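Side-chain contacts in designed helical repeat protein (Synthetic construct, PDB 5CWF), which has no natural function, being a computationally designed repeat protein that folds as a stack of antiparallel alpha-helical hairpins: residues L42-S47 with A86-N91; L107-N112 with E116-I121; A141-E146 with A171-A176; N22-V27 with N68-A73. All blocks are in the same frame, centred on the assembly; numbering follows the deposited sequence.

Interaction 1 (L42-S47 with A86-N91). With CA (calcium ion), chain G.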
loop_
_atom_site.group_PDB
_atom_site.type_symbol
_atom_site.label_atom_id
_atom_site.label_comp_id
_atom_site.label_asym_id
_atom_site.label_seq_id
_atom_site.Cartn_x
_atom_site.Cartn_y
_atom_site.Cartn_z
ATOM N N LEU A 42 -1.756 -4.919 13.855
ATOM C CA LEU A 42 -2.165 -4.087 14.985
ATOM C C LEU A 42 -2.278 -4.882 16.306
ATOM O O LEU A 42 -2.112 -4.323 17.391
ATOM C CB LEU A 42 -3.488 -3.392 14.672
ATOM C CG LEU A 42 -3.404 -2.292 13.604
ATOM C CD1 LEU A 42 -4.801 -1.832 13.195
ATOM C CD2 LEU A 42 -2.554 -1.092 14.065
ATOM N N ARG A 43 -2.560 -6.177 16.206
ATOM C CA ARG A 43 -2.694 -7.020 17.389
ATOM C C ARG A 43 -1.374 -7.129 18.139
ATOM O O ARG A 43 -1.353 -7.196 19.366
ATOM C CB ARG A 43 -3.182 -8.418 17.006
ATOM C CG ARG A 43 -3.445 -9.338 18.198
ATOM C CD ARG A 43 -3.851 -10.736 17.741
ATOM N NE ARG A 43 -4.883 -10.686 16.710
ATOM C CZ ARG A 43 -5.168 -11.681 15.875
ATOM N NH1 ARG A 43 -4.498 -12.824 15.939
ATOM N NH2 ARG A 43 -6.126 -11.527 14.967
ATOM N N GLU A 44 -0.275 -7.145 17.391
ATOM C CA GLU A 44 1.039 -7.416 17.966
ATOM C C GLU A 44 1.851 -6.160 18.258
ATOM O O GLU A 44 2.842 -6.219 18.977
ATOM C CB GLU A 44 1.828 -8.331 17.015
ATOM C CG GLU A 44 2.316 -7.653 15.744
ATOM C CD GLU A 44 2.866 -8.642 14.722
ATOM O OE1 GLU A 44 3.294 -8.205 13.634
ATOM O OE2 GLU A 44 2.859 -9.860 15.000
ATOM N N ASN A 45 1.424 -5.028 17.715
ATOM C CA ASN A 45 2.236 -3.819 17.736
ATOM C C ASN A 45 1.419 -2.566 18.065
ATOM O O ASN A 45 0.541 -2.164 17.293
ATOM C CB ASN A 45 2.923 -3.684 16.377
ATOM C CG ASN A 45 3.915 -2.544 16.308
ATOM O OD1 ASN A 45 3.750 -1.504 16.940
ATOM N ND2 ASN A 45 4.933 -2.719 15.480
ATOM N N ASN A 46 1.724 -1.947 19.203
ATOM C CA ASN A 46 1.024 -0.746 19.649
ATOM C C ASN A 46 1.739 0.544 19.258
ATOM O O ASN A 46 1.451 1.596 19.807
ATOM C CB ASN A 46 0.828 -0.769 21.165
ATOM C CG ASN A 46 0.372 -2.118 21.666
ATOM O OD1 ASN A 46 0.986 -2.704 22.563
ATOM N ND2 ASN A 46 -0.695 -2.640 21.062
ATOM N N SER A 47 2.660 0.462 18.311
ATOM C CA SER A 47 3.345 1.663 17.834
ATOM C C SER A 47 2.332 2.593 17.163
ATOM O O SER A 47 1.505 2.139 16.372
ATOM C CB SER A 47 4.444 1.261 16.833
ATOM O OG SER A 47 5.022 2.360 16.161
ATOM N N ALA A 86 5.727 -6.509 4.872
ATOM C CA ALA A 86 7.081 -5.974 4.993
ATOM C C ALA A 86 7.298 -5.305 6.345
ATOM O O ALA A 86 8.360 -5.447 6.977
ATOM C CB ALA A 86 7.347 -4.980 3.875
ATOM N N LEU A 87 6.285 -4.580 6.798
ATOM C CA LEU A 87 6.382 -3.920 8.088
ATOM C C LEU A 87 6.368 -4.904 9.236
ATOM O O LEU A 87 6.995 -4.674 10.275
ATOM C CB LEU A 87 5.241 -2.924 8.280
ATOM C CG LEU A 87 5.492 -1.467 7.979
ATOM C CD1 LEU A 87 4.247 -0.680 8.337
ATOM C CD2 LEU A 87 6.705 -0.888 8.729
ATOM N N ARG A 88 5.663 -6.013 9.064
ATOM C CA ARG A 88 5.648 -6.994 10.122
ATOM C C ARG A 88 7.003 -7.695 10.205
ATOM O O ARG A 88 7.378 -8.170 11.265
ATOM C CB ARG A 88 4.528 -8.010 9.910
ATOM C CG ARG A 88 3.136 -7.417 10.116
ATOM C CD ARG A 88 2.071 -8.468 9.900
ATOM N NE ARG A 88 1.987 -9.410 11.019
ATOM C CZ ARG A 88 1.312 -10.554 10.973
ATOM N NH1 ARG A 88 0.666 -10.910 9.867
ATOM N NH2 ARG A 88 1.273 -11.343 12.037
ATOM N N GLU A 89 7.763 -7.723 9.116
ATOM C CA GLU A 89 9.115 -8.272 9.189
ATOM C C GLU A 89 10.073 -7.287 9.855
ATOM O O GLU A 89 10.955 -7.681 10.595
ATOM C CB GLU A 89 9.646 -8.645 7.807
ATOM C CG GLU A 89 8.896 -9.796 7.161
ATOM C CD GLU A 89 9.355 -10.050 5.747
ATOM O OE1 GLU A 89 10.119 -9.212 5.215
ATOM O OE2 GLU A 89 8.908 -11.056 5.151
ATOM N N ASN A 90 9.919 -6.004 9.569
ATOM C CA ASN A 90 10.839 -5.008 10.120
ATOM C C ASN A 90 10.129 -3.671 10.195
ATOM O O ASN A 90 9.817 -3.110 9.146
ATOM C CB ASN A 90 12.098 -4.927 9.238
ATOM C CG ASN A 90 13.106 -3.869 9.697
ATOM O OD1 ASN A 90 12.886 -3.149 10.669
ATOM N ND2 ASN A 90 14.243 -3.804 9.002
ATOM N N ASN A 91 9.856 -3.166 11.408
ATOM C CA ASN A 91 9.193 -1.852 11.537
ATOM C C ASN A 91 10.102 -0.875 12.260
ATOM O O ASN A 91 9.663 -0.116 13.126
ATOM C CB ASN A 91 7.796 -1.932 12.224
ATOM C CG ASN A 91 7.843 -2.219 13.735
ATOM O OD1 ASN A 91 7.417 -1.396 14.561
ATOM N ND2 ASN A 91 8.301 -3.390 14.089
HETATM CA CA CA G . 7.881 -7.898 13.491
HETATM O O HOH W 1 6.675 1.316 13.600
HETATM O O HOH W 2 7.931 -5.680 12.708
HETATM O O HOH W 3 9.833 -9.031 12.813
HETATM O O HOH W 4 7.024 -10.065 13.188
#
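Glu44 places CG between its own backbone N and carbonyl carbon (chi1 72°) and then runs out straight, while Arg88 turns its chain at chi3 (75°); the two side chains meet at about a right angle. Arg88 NE donates to Glu44 OE1 at 3.2 Å in a nearly straight salt-bridge hydrogen bond. The acid oxygen lies at the guanidinium edge, in its plane, yet the N-H comes in from above the carboxylate plane, the two planes being 55° apart. Tilted this way, the pair does not close a second arm: NH2 stays 3.7 Å from Glu44 OE2. The stronger partner of the arginine is Glu37, bound through NH1.

Beside this pair, Asn45 ND2 makes a weak hydrogen bond to Asn91 OD1 (3.0 Å), with the amides steeply inclined to each other. Asn91 OD1 also accepts from a water shared with Ser47 OG, and Asn91 ND2 donates to a water 2.7 Å away that sits on a calcium ion, itself bound by Arg88 O at 2.3 Å. The contact thus joins the C-terminal ends of helices 25-44 and 70-89, with Asn45 and Leu87 both resting on Met50 of helix 48-67.

Interaction 2 (L107-N112 with E116-I121)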
loop_
_atom_site.group_PDB
_atom_site.type_symbol
_atom_site.label_atom_id
_atom_site.label_comp_id
_atom_site.label_asym_id
_atom_site.label_seq_id
_atom_site.Cartn_x
_atom_site.Cartn_y
_atom_site.Cartn_z
ATOM N N LEU A 107 -3.051 5.876 -1.239
ATOM C CA LEU A 107 -4.306 6.518 -0.829
ATOM C C LEU A 107 -4.680 7.668 -1.764
ATOM O O LEU A 107 -5.807 7.755 -2.254
ATOM C CB LEU A 107 -4.182 7.046 0.602
ATOM C CG LEU A 107 -5.359 7.825 1.199
ATOM C CD1 LEU A 107 -6.642 7.042 1.157
ATOM C CD2 LEU A 107 -5.029 8.230 2.647
ATOM N N LEU A 108 -3.710 8.517 -2.054
ATOM C CA LEU A 108 -3.957 9.644 -2.936
ATOM C C LEU A 108 -4.297 9.146 -4.346
ATOM O O LEU A 108 -5.216 9.665 -4.988
ATOM C CB LEU A 108 -2.742 10.572 -2.948
ATOM C CG LEU A 108 -2.890 11.895 -3.691
ATOM C CD1 LEU A 108 -4.064 12.674 -3.146
ATOM C CD2 LEU A 108 -1.613 12.698 -3.555
ATOM N N ALA A 109 -3.576 8.133 -4.822
ATOM C CA ALA A 109 -3.863 7.571 -6.133
ATOM C C ALA A 109 -5.286 7.004 -6.175
ATOM O O ALA A 109 -6.034 7.232 -7.142
ATOM C CB ALA A 109 -2.855 6.519 -6.485
ATOM N N ALA A 110 -5.672 6.278 -5.130
ATOM C CA ALA A 110 -7.041 5.730 -5.074
ATOM C C ALA A 110 -8.093 6.840 -4.997
ATOM O O ALA A 110 -9.238 6.655 -5.439
ATOM C CB ALA A 110 -7.195 4.794 -3.867
ATOM N N LYS A 111 -7.711 7.979 -4.429
ATOM C CA LYS A 111 -8.639 9.091 -4.230
ATOM C C LYS A 111 -8.788 9.953 -5.481
ATOM O O LYS A 111 -9.834 10.579 -5.705
ATOM C CB LYS A 111 -8.147 9.955 -3.049
ATOM C CG LYS A 111 -9.056 11.091 -2.628
ATOM C CD LYS A 111 -8.476 11.877 -1.446
ATOM C CE LYS A 111 -8.336 11.023 -0.184
ATOM N NZ LYS A 111 -7.852 11.812 0.993
ATOM N N ASN A 112 -7.770 9.935 -6.328
ATOM C CA ASN A 112 -7.766 10.782 -7.515
ATOM C C ASN A 112 -8.575 10.198 -8.673
ATOM O O ASN A 112 -8.692 10.825 -9.723
ATOM C CB ASN A 112 -6.325 11.056 -7.946
ATOM C CG ASN A 112 -5.654 12.133 -7.094
ATOM O OD1 ASN A 112 -6.311 12.830 -6.316
ATOM N ND2 ASN A 112 -4.341 12.258 -7.227
ATOM N N GLU A 116 -5.065 4.443 -14.427
ATOM C CA GLU A 116 -3.704 4.199 -14.907
ATOM C C GLU A 116 -2.703 4.647 -13.854
ATOM O O GLU A 116 -1.711 3.963 -13.582
ATOM C CB GLU A 116 -3.464 4.907 -16.258
ATOM C CG GLU A 116 -2.051 4.735 -16.860
ATOM C CD GLU A 116 -1.936 3.523 -17.778
ATOM O OE1 GLU A 116 -2.499 2.461 -17.428
ATOM O OE2 GLU A 116 -1.294 3.640 -18.855
ATOM N N VAL A 117 -2.957 5.798 -13.239
ATOM C CA VAL A 117 -2.084 6.277 -12.177
ATOM C C VAL A 117 -2.157 5.356 -10.963
ATOM O O VAL A 117 -1.133 5.005 -10.375
ATOM C CB VAL A 117 -2.446 7.730 -11.792
ATOM C CG1 VAL A 117 -1.733 8.163 -10.516
ATOM C CG2 VAL A 117 -2.110 8.654 -12.954
ATOM N N ALA A 118 -3.362 4.927 -10.601
ATOM C CA ALA A 118 -3.519 4.070 -9.441
ATOM C C ALA A 118 -2.739 2.782 -9.656
ATOM O O ALA A 118 -2.046 2.307 -8.753
ATOM C CB ALA A 118 -4.976 3.789 -9.187
ATOM N N ARG A 119 -2.830 2.223 -10.861
ATOM C CA ARG A 119 -2.114 0.988 -11.158
ATOM C C ARG A 119 -0.598 1.169 -11.082
ATOM O O ARG A 119 0.103 0.307 -10.559
ATOM C CB ARG A 119 -2.490 0.484 -12.548
ATOM C CG ARG A 119 -1.558 -0.603 -13.076
ATOM C CD ARG A 119 -2.099 -1.263 -14.351
ATOM N NE ARG A 119 -3.281 -2.085 -14.100
ATOM C CZ ARG A 119 -3.948 -2.746 -15.044
ATOM N NH1 ARG A 119 -3.554 -2.690 -16.310
ATOM N NH2 ARG A 119 -5.012 -3.469 -14.723
ATOM N N GLU A 120 -0.083 2.265 -11.623
ATOM C CA GLU A 120 1.366 2.452 -11.662
ATOM C C GLU A 120 1.935 2.832 -10.288
ATOM O O GLU A 120 3.055 2.475 -9.968
ATOM C CB GLU A 120 1.772 3.498 -12.689
ATOM C CG GLU A 120 1.452 3.151 -14.161
ATOM C CD GLU A 120 1.901 1.763 -14.622
ATOM O OE1 GLU A 120 2.848 1.196 -14.059
ATOM O OE2 GLU A 120 1.355 1.276 -15.634
ATOM N N ILE A 121 1.182 3.589 -9.493
ATOM C CA ILE A 121 1.629 3.927 -8.132
ATOM C C ILE A 121 1.684 2.647 -7.292
ATOM O O ILE A 121 2.683 2.391 -6.613
ATOM C CB ILE A 121 0.703 5.003 -7.486
ATOM C CG1 ILE A 121 0.833 6.342 -8.242
ATOM C CG2 ILE A 121 1.002 5.186 -6.002
ATOM C CD1 ILE A 121 2.193 7.017 -8.100
#
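Val117 O accepts the backbone N-H of Ile121 at 2.9 Å, the ordinary helical bond one turn along, and so Val117 and Ile121 come out on one side of helix 115-134, where both meet Ala109. This is the inside of an antiparallel helical hairpin: helix 93-111 runs into a short turn and helix 115-134 comes back beside it, the segment axes 162° apart in direction and 8.5 Å from each other at closest approach.

Alanine meets alanine where the backbones come nearest. The CA atoms of Ala109 and Ala118 are 4.8 Å apart, and the methyl of Ala109 points toward the returning helix, its CB 3.9 Å from Ala118 CA. One turn further on, Ile121 turns its branch point to the same methyl. With CG2 anti to the backbone N and CG1 beside that N (chi1 -66°), its CB, CG1 and CG2 all lie at nearly the same distance from Ala109 CB, the closest being Ile121 CB at 4.0 Å.

The hairpin is covered from both flanks. Ala118 continues onto Val72 and Ile76 of helix 70-89, whereas Ile121 packs on Val151, Ala154 and Ala155 of helix 138-156. Val117 N is bonded to Asp114 OD1 in the turn. At the turn end of the contact, Val117 just brushes the alanine, with its CG1 4.5 Å from Ala109 CB.

Interaction 3 (A141-E146 with A171-A176). With CA (calcium ion), chain I.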
loop_
_atom_site.group_PDB
_atom_site.type_symbol
_atom_site.label_atom_id
_atom_site.label_comp_id
_atom_site.label_asym_id
_atom_site.label_seq_id
_atom_site.Cartn_x
_atom_site.Cartn_y
_atom_site.Cartn_z
ATOM N N ALA A 141 17.080 0.887 3.241
ATOM C CA ALA A 141 15.869 1.607 3.630
ATOM C C ALA A 141 15.980 3.105 3.337
ATOM O O ALA A 141 14.997 3.751 2.968
ATOM C CB ALA A 141 15.580 1.387 5.115
ATOM N N LYS A 142 17.170 3.668 3.519
ATOM C CA LYS A 142 17.365 5.084 3.224
ATOM C C LYS A 142 17.204 5.356 1.725
ATOM O O LYS A 142 16.582 6.328 1.323
ATOM C CB LYS A 142 18.725 5.558 3.705
ATOM C CG LYS A 142 18.810 5.751 5.213
ATOM C CD LYS A 142 20.224 6.151 5.619
ATOM C CE LYS A 142 20.314 6.571 7.079
ATOM N NZ LYS A 142 21.708 6.922 7.458
ATOM N N LYS A 143 17.770 4.481 0.905
ATOM C CA LYS A 143 17.619 4.578 -0.543
ATOM C C LYS A 143 16.156 4.457 -0.952
ATOM O O LYS A 143 15.652 5.202 -1.795
ATOM C CB LYS A 143 18.424 3.469 -1.214
ATOM C CG LYS A 143 19.908 3.531 -0.967
ATOM C CD LYS A 143 20.579 2.266 -1.480
ATOM C CE LYS A 143 22.090 2.367 -1.431
ATOM N NZ LYS A 143 22.724 1.104 -1.896
ATOM N N MET A 144 15.456 3.507 -0.352
ATOM C CA MET A 144 14.066 3.281 -0.752
ATOM C C MET A 144 13.169 4.413 -0.236
ATOM O O MET A 144 12.116 4.689 -0.826
ATOM C CB MET A 144 13.588 1.907 -0.268
ATOM C CG MET A 144 14.326 0.745 -0.957
ATOM S SD MET A 144 14.034 0.764 -2.749
ATOM C CE MET A 144 15.530 1.580 -3.326
ATOM N N LEU A 145 13.590 5.100 0.821
ATOM C CA LEU A 145 12.804 6.231 1.334
ATOM C C LEU A 145 12.776 7.362 0.311
ATOM O O LEU A 145 11.742 7.995 0.081
ATOM C CB LEU A 145 13.357 6.731 2.689
ATOM C CG LEU A 145 12.647 7.956 3.282
ATOM C CD1 LEU A 145 11.133 7.727 3.364
ATOM C CD2 LEU A 145 13.202 8.335 4.681
ATOM N N GLU A 146 13.908 7.610 -0.321
ATOM C CA GLU A 146 13.963 8.648 -1.349
ATOM C C GLU A 146 13.074 8.301 -2.549
ATOM O O GLU A 146 12.387 9.176 -3.125
ATOM C CB GLU A 146 15.422 8.857 -1.746
ATOM C CG GLU A 146 16.260 9.386 -0.551
ATOM C CD GLU A 146 15.583 10.571 0.190
ATOM O OE1 GLU A 146 15.471 11.664 -0.423
ATOM O OE2 GLU A 146 15.159 10.418 1.371
ATOM N N ALA A 171 13.607 -1.663 -9.021
ATOM C CA ALA A 171 13.979 -3.018 -9.431
ATOM C C ALA A 171 15.474 -3.112 -9.760
ATOM O O ALA A 171 16.113 -4.131 -9.490
ATOM C CB ALA A 171 13.143 -3.457 -10.626
ATOM N N GLU A 172 16.021 -2.052 -10.346
ATOM C CA GLU A 172 17.440 -2.009 -10.689
ATOM C C GLU A 172 18.365 -1.719 -9.501
ATOM O O GLU A 172 19.528 -2.116 -9.515
ATOM C CB GLU A 172 17.680 -0.972 -11.783
ATOM C CG GLU A 172 17.081 -1.361 -13.138
ATOM C CD GLU A 172 17.703 -2.622 -13.720
ATOM O OE1 GLU A 172 17.044 -3.284 -14.550
ATOM O OE2 GLU A 172 18.854 -2.945 -13.355
ATOM N N GLU A 173 17.877 -1.003 -8.491
ATOM C CA GLU A 173 18.667 -0.805 -7.277
ATOM C C GLU A 173 18.853 -2.152 -6.571
ATOM O O GLU A 173 19.906 -2.417 -5.985
ATOM C CB GLU A 173 18.025 0.219 -6.338
ATOM C CG GLU A 173 18.965 0.667 -5.227
ATOM C CD GLU A 173 20.186 1.406 -5.754
ATOM O OE1 GLU A 173 20.067 2.095 -6.789
ATOM O OE2 GLU A 173 21.271 1.282 -5.145
ATOM N N VAL A 174 17.821 -2.991 -6.629
ATOM C CA VAL A 174 17.897 -4.348 -6.095
ATOM C C VAL A 174 19.017 -5.091 -6.791
ATOM O O VAL A 174 19.826 -5.759 -6.151
ATOM C CB VAL A 174 16.577 -5.143 -6.319
ATOM C CG1 VAL A 174 16.747 -6.619 -5.953
ATOM C CG2 VAL A 174 15.430 -4.533 -5.552
ATOM N N GLU A 175 19.038 -4.971 -8.113
ATOM C CA GLU A 175 20.059 -5.602 -8.928
ATOM C C GLU A 175 21.444 -5.122 -8.507
ATOM O O GLU A 175 22.360 -5.925 -8.336
ATOM C CB GLU A 175 19.805 -5.310 -10.410
ATOM C CG GLU A 175 20.859 -5.869 -11.353
ATOM C CD GLU A 175 20.498 -5.666 -12.810
ATOM O OE1 GLU A 175 19.333 -5.943 -13.174
ATOM O OE2 GLU A 175 21.373 -5.227 -13.588
ATOM N N ALA A 176 21.583 -3.811 -8.310
ATOM C CA ALA A 176 22.861 -3.234 -7.892
ATOM C C ALA A 176 23.289 -3.761 -6.528
ATOM O O ALA A 176 24.462 -4.053 -6.311
ATOM C CB ALA A 176 22.769 -1.720 -7.859
HETATM CA CA CA I . 18.735 -4.987 -15.456
#
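Lys143 and Glu173 form a salt bridge without a hydrogen bond: NZ stops 3.6 Å from Glu173 OE2, and the link is probably mainly one of charge. The lysine runs out fully extended and crosses the glutamate at about a right angle; OE2 sits beside the end of the lysine, also 3.9 Å from Lys143 CD. Glu173 reaches this spot with CG anti to its backbone N (chi1 -167°) and a bend at chi2 (64°) that swings the carboxylate round toward the lysine. Lys143 NZ has a second acidic neighbour, Glu139 one turn back on its own helix, but that ion pair is long and weak.

Next to the charged pair the contact is apolar. Met144, folded at chi2 and chi3, brings its methyl CE to 4.0 Å from Glu173 CG, touching the aliphatic stem of the acid. The two segments belong to the last helical hairpin of the chain, helices 138-156 and 160-176, and helix 115-134 backs both: Leu132 touches Met144, and Ala131 and Glu134 touch Val174.

Away from the lysine, Glu172 and Glu175, three residues apart on helix 160-176, bind a calcium ion. Glu172 OE1 binds it at 2.6 Å and Glu175 OE1 at 2.5 Å. The metal presumably offsets the repulsion between the two acids, whose Glu172 OE2 and Glu175 OE1 lie 3.0 Å apart.

Interaction 4 (N22-V27 with N68-A73). With CA (calcium ion), chain H; CA (calcium ion), chain E.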
loop_
_atom_site.group_PDB
_atom_site.type_symbol
_atom_site.label_atom_id
_atom_site.label_comp_id
_atom_site.label_asym_id
_atom_site.label_seq_id
_atom_site.Cartn_x
_atom_site.Cartn_y
_atom_site.Cartn_z
ATOM N N ASN A 22 -21.306 -8.812 -6.395
ATOM C CA ASN A 22 -21.138 -8.520 -7.810
ATOM C C ASN A 22 -20.314 -9.587 -8.561
ATOM O O ASN A 22 -19.902 -9.368 -9.691
ATOM C CB ASN A 22 -20.483 -7.143 -7.953
ATOM C CG ASN A 22 -21.420 -6.003 -7.541
ATOM O OD1 ASN A 22 -22.571 -5.944 -7.975
ATOM N ND2 ASN A 22 -20.924 -5.101 -6.704
ATOM N N ASN A 23 -20.112 -10.747 -7.928
ATOM C CA ASN A 23 -19.305 -11.858 -8.468
ATOM C C ASN A 23 -17.833 -11.489 -8.717
ATOM O O ASN A 23 -17.172 -12.099 -9.569
ATOM C CB ASN A 23 -19.893 -12.413 -9.777
ATOM C CG ASN A 23 -19.396 -13.853 -10.095
ATOM O OD1 ASN A 23 -19.167 -14.671 -9.188
ATOM N ND2 ASN A 23 -19.227 -14.153 -11.383
ATOM N N ASP A 24 -17.320 -10.533 -7.945
ATOM C CA ASP A 24 -15.924 -10.122 -8.023
ATOM C C ASP A 24 -15.161 -10.856 -6.916
ATOM O O ASP A 24 -14.621 -10.241 -6.006
ATOM C CB ASP A 24 -15.792 -8.603 -7.877
ATOM C CG ASP A 24 -16.371 -7.830 -9.092
ATOM O OD1 ASP A 24 -16.324 -8.348 -10.224
ATOM O OD2 ASP A 24 -16.861 -6.695 -8.922
ATOM N N ASP A 25 -15.109 -12.178 -7.021
ATOM C CA ASP A 25 -14.593 -13.000 -5.926
ATOM C C ASP A 25 -13.098 -12.791 -5.681
ATOM O O ASP A 25 -12.627 -12.830 -4.515
ATOM C CB ASP A 25 -14.903 -14.462 -6.213
ATOM C CG ASP A 25 -16.378 -14.781 -6.038
ATOM O OD1 ASP A 25 -16.852 -14.857 -4.870
ATOM O OD2 ASP A 25 -17.083 -14.894 -7.074
ATOM N N GLU A 26 -12.327 -12.610 -6.747
ATOM C CA GLU A 26 -10.875 -12.394 -6.559
ATOM C C GLU A 26 -10.547 -11.024 -5.941
ATOM O O GLU A 26 -9.555 -10.856 -5.183
ATOM C CB GLU A 26 -10.173 -12.592 -7.912
ATOM C CG GLU A 26 -10.207 -14.071 -8.375
ATOM C CD GLU A 26 -9.485 -14.336 -9.696
ATOM O OE1 GLU A 26 -9.424 -13.428 -10.541
ATOM O OE2 GLU A 26 -8.963 -15.459 -9.886
ATOM N N VAL A 27 -11.361 -10.029 -6.246
ATOM C CA VAL A 27 -11.209 -8.716 -5.622
ATOM C C VAL A 27 -11.501 -8.839 -4.135
ATOM O O VAL A 27 -10.788 -8.290 -3.296
ATOM C CB VAL A 27 -12.165 -7.653 -6.236
ATOM C CG1 VAL A 27 -12.018 -6.333 -5.492
ATOM C CG2 VAL A 27 -11.859 -7.438 -7.684
ATOM N N ASN A 68 -11.987 2.564 -8.319
ATOM C CA ASN A 68 -11.243 2.022 -9.453
ATOM C C ASN A 68 -11.841 0.766 -10.093
ATOM O O ASN A 68 -12.702 0.109 -9.519
ATOM C CB ASN A 68 -9.806 1.746 -9.019
ATOM C CG ASN A 68 -9.081 3.010 -8.615
ATOM O OD1 ASN A 68 -8.853 3.257 -7.434
ATOM N ND2 ASN A 68 -8.734 3.835 -9.597
ATOM N N ASP A 69 -11.368 0.476 -11.302
ATOM C CA ASP A 69 -11.620 -0.782 -11.998
ATOM C C ASP A 69 -11.288 -1.979 -11.104
ATOM O O ASP A 69 -10.414 -1.872 -10.244
ATOM C CB ASP A 69 -10.775 -0.828 -13.267
ATOM C CG ASP A 69 -10.986 -2.088 -14.069
ATOM O OD1 ASP A 69 -12.147 -2.496 -14.249
ATOM O OD2 ASP A 69 -9.974 -2.674 -14.513
ATOM N N ASP A 70 -11.976 -3.104 -11.306
ATOM C CA ASP A 70 -11.742 -4.307 -10.477
ATOM C C ASP A 70 -10.289 -4.693 -10.443
ATOM O O ASP A 70 -9.713 -4.977 -9.376
ATOM C CB ASP A 70 -12.500 -5.521 -11.034
ATOM C CG ASP A 70 -13.984 -5.418 -10.895
ATOM O OD1 ASP A 70 -14.481 -4.539 -10.154
ATOM O OD2 ASP A 70 -14.654 -6.233 -11.557
ATOM N N GLU A 71 -9.667 -4.678 -11.614
ATOM C CA GLU A 71 -8.297 -5.169 -11.694
ATOM C C GLU A 71 -7.316 -4.176 -11.066
ATOM O O GLU A 71 -6.306 -4.579 -10.489
ATOM C CB GLU A 71 -7.947 -5.525 -13.132
ATOM C CG GLU A 71 -8.672 -6.797 -13.594
ATOM C CD GLU A 71 -8.245 -8.043 -12.796
ATOM O OE1 GLU A 71 -7.018 -8.325 -12.750
ATOM O OE2 GLU A 71 -9.134 -8.712 -12.198
ATOM N N VAL A 72 -7.623 -2.890 -11.101
ATOM C CA VAL A 72 -6.780 -1.900 -10.416
ATOM C C VAL A 72 -6.974 -1.992 -8.898
ATOM O O VAL A 72 -6.022 -1.826 -8.113
ATOM C CB VAL A 72 -7.083 -0.490 -10.911
ATOM C CG1 VAL A 72 -6.262 0.551 -10.143
ATOM C CG2 VAL A 72 -6.767 -0.402 -12.396
ATOM N N ALA A 73 -8.214 -2.231 -8.487
ATOM C CA ALA A 73 -8.556 -2.397 -7.088
ATOM C C ALA A 73 -7.758 -3.561 -6.507
ATOM O O ALA A 73 -7.299 -3.492 -5.380
ATOM C CB ALA A 73 -10.048 -2.632 -6.916
HETATM CA CA CA H . -16.887 -6.214 -11.381
HETATM CA CA CA E . -17.030 -16.978 -3.733
HETATM O O HOH W 5 -19.221 -6.986 -11.457
HETATM O O HOH W 6 -11.046 -11.450 -11.219
HETATM O O HOH W 7 -16.677 -7.643 -13.171
#
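Asp24 and Asp70 share a calcium ion. Asp24 chelates it with both carboxylate oxygens, OD1 and OD2 each at 2.5 Å, whereas Asp70 binds through OD2 alone at 2.2 Å; two waters are also bound. The aspartates share the same first torsion (chi1 -69° in each), with CG beside the backbone N, yet their side chains cross at about a right angle and the carboxylate planes are 69° apart. Asp24 OD1 and Asp70 OD2 lie 3.0 Å from each other, a closeness of like charges that the metal between them presumably pays for. Asp25 OD1 binds a separate calcium ion at 2.4 Å.

In the second shell, Asn22 O accepts from one of the bound waters at 3.0 Å. Val27 packs against the backbone and stem of Asp70: its CG2 lies 3.7 Å from Asp70 O and also touches Asp70 CB, while CG1 meets Ala73 CB at 4.4 Å. Further along the surface, a water donates to Glu26 OE1 and weakly to Glu71 OE2, and Arg74 makes salt bridges to both glutamates.

The turn probably sets Asp24 in place. Asn23, with positive phi, closes helix 3-21 in a Schellman motif, and Asp24 follows in the N-cap position of helix 25-44, though its carboxylate makes no capping bond and goes to the metal instead. Asp70 opens helix 70-89. The result is a surface calcium site built from acidic residues at the starts of two neighbouring helices.

Interactions 1 and 4 join the same two helices, 25-44 and 70-89, at opposite ends: their centres are 28 Å apart, on opposite sides of the chain's centre, and interaction 1 carries one calcium ion and interaction 4 two. Interaction 2 is the buried one, and it meets interaction 4 directly through Ala118 CB, 3.6 Å from Val72 CG1, so the first turn of the helix that supplies Asp70 also packs on the hairpin. Interaction 3, in the last hairpin, touches none of the others, though its nearest atoms come within about 7 Å of interaction 1. The calcium ions of interactions 1, 3 and 4 occupy separate surface sites; they do not form a common pocket.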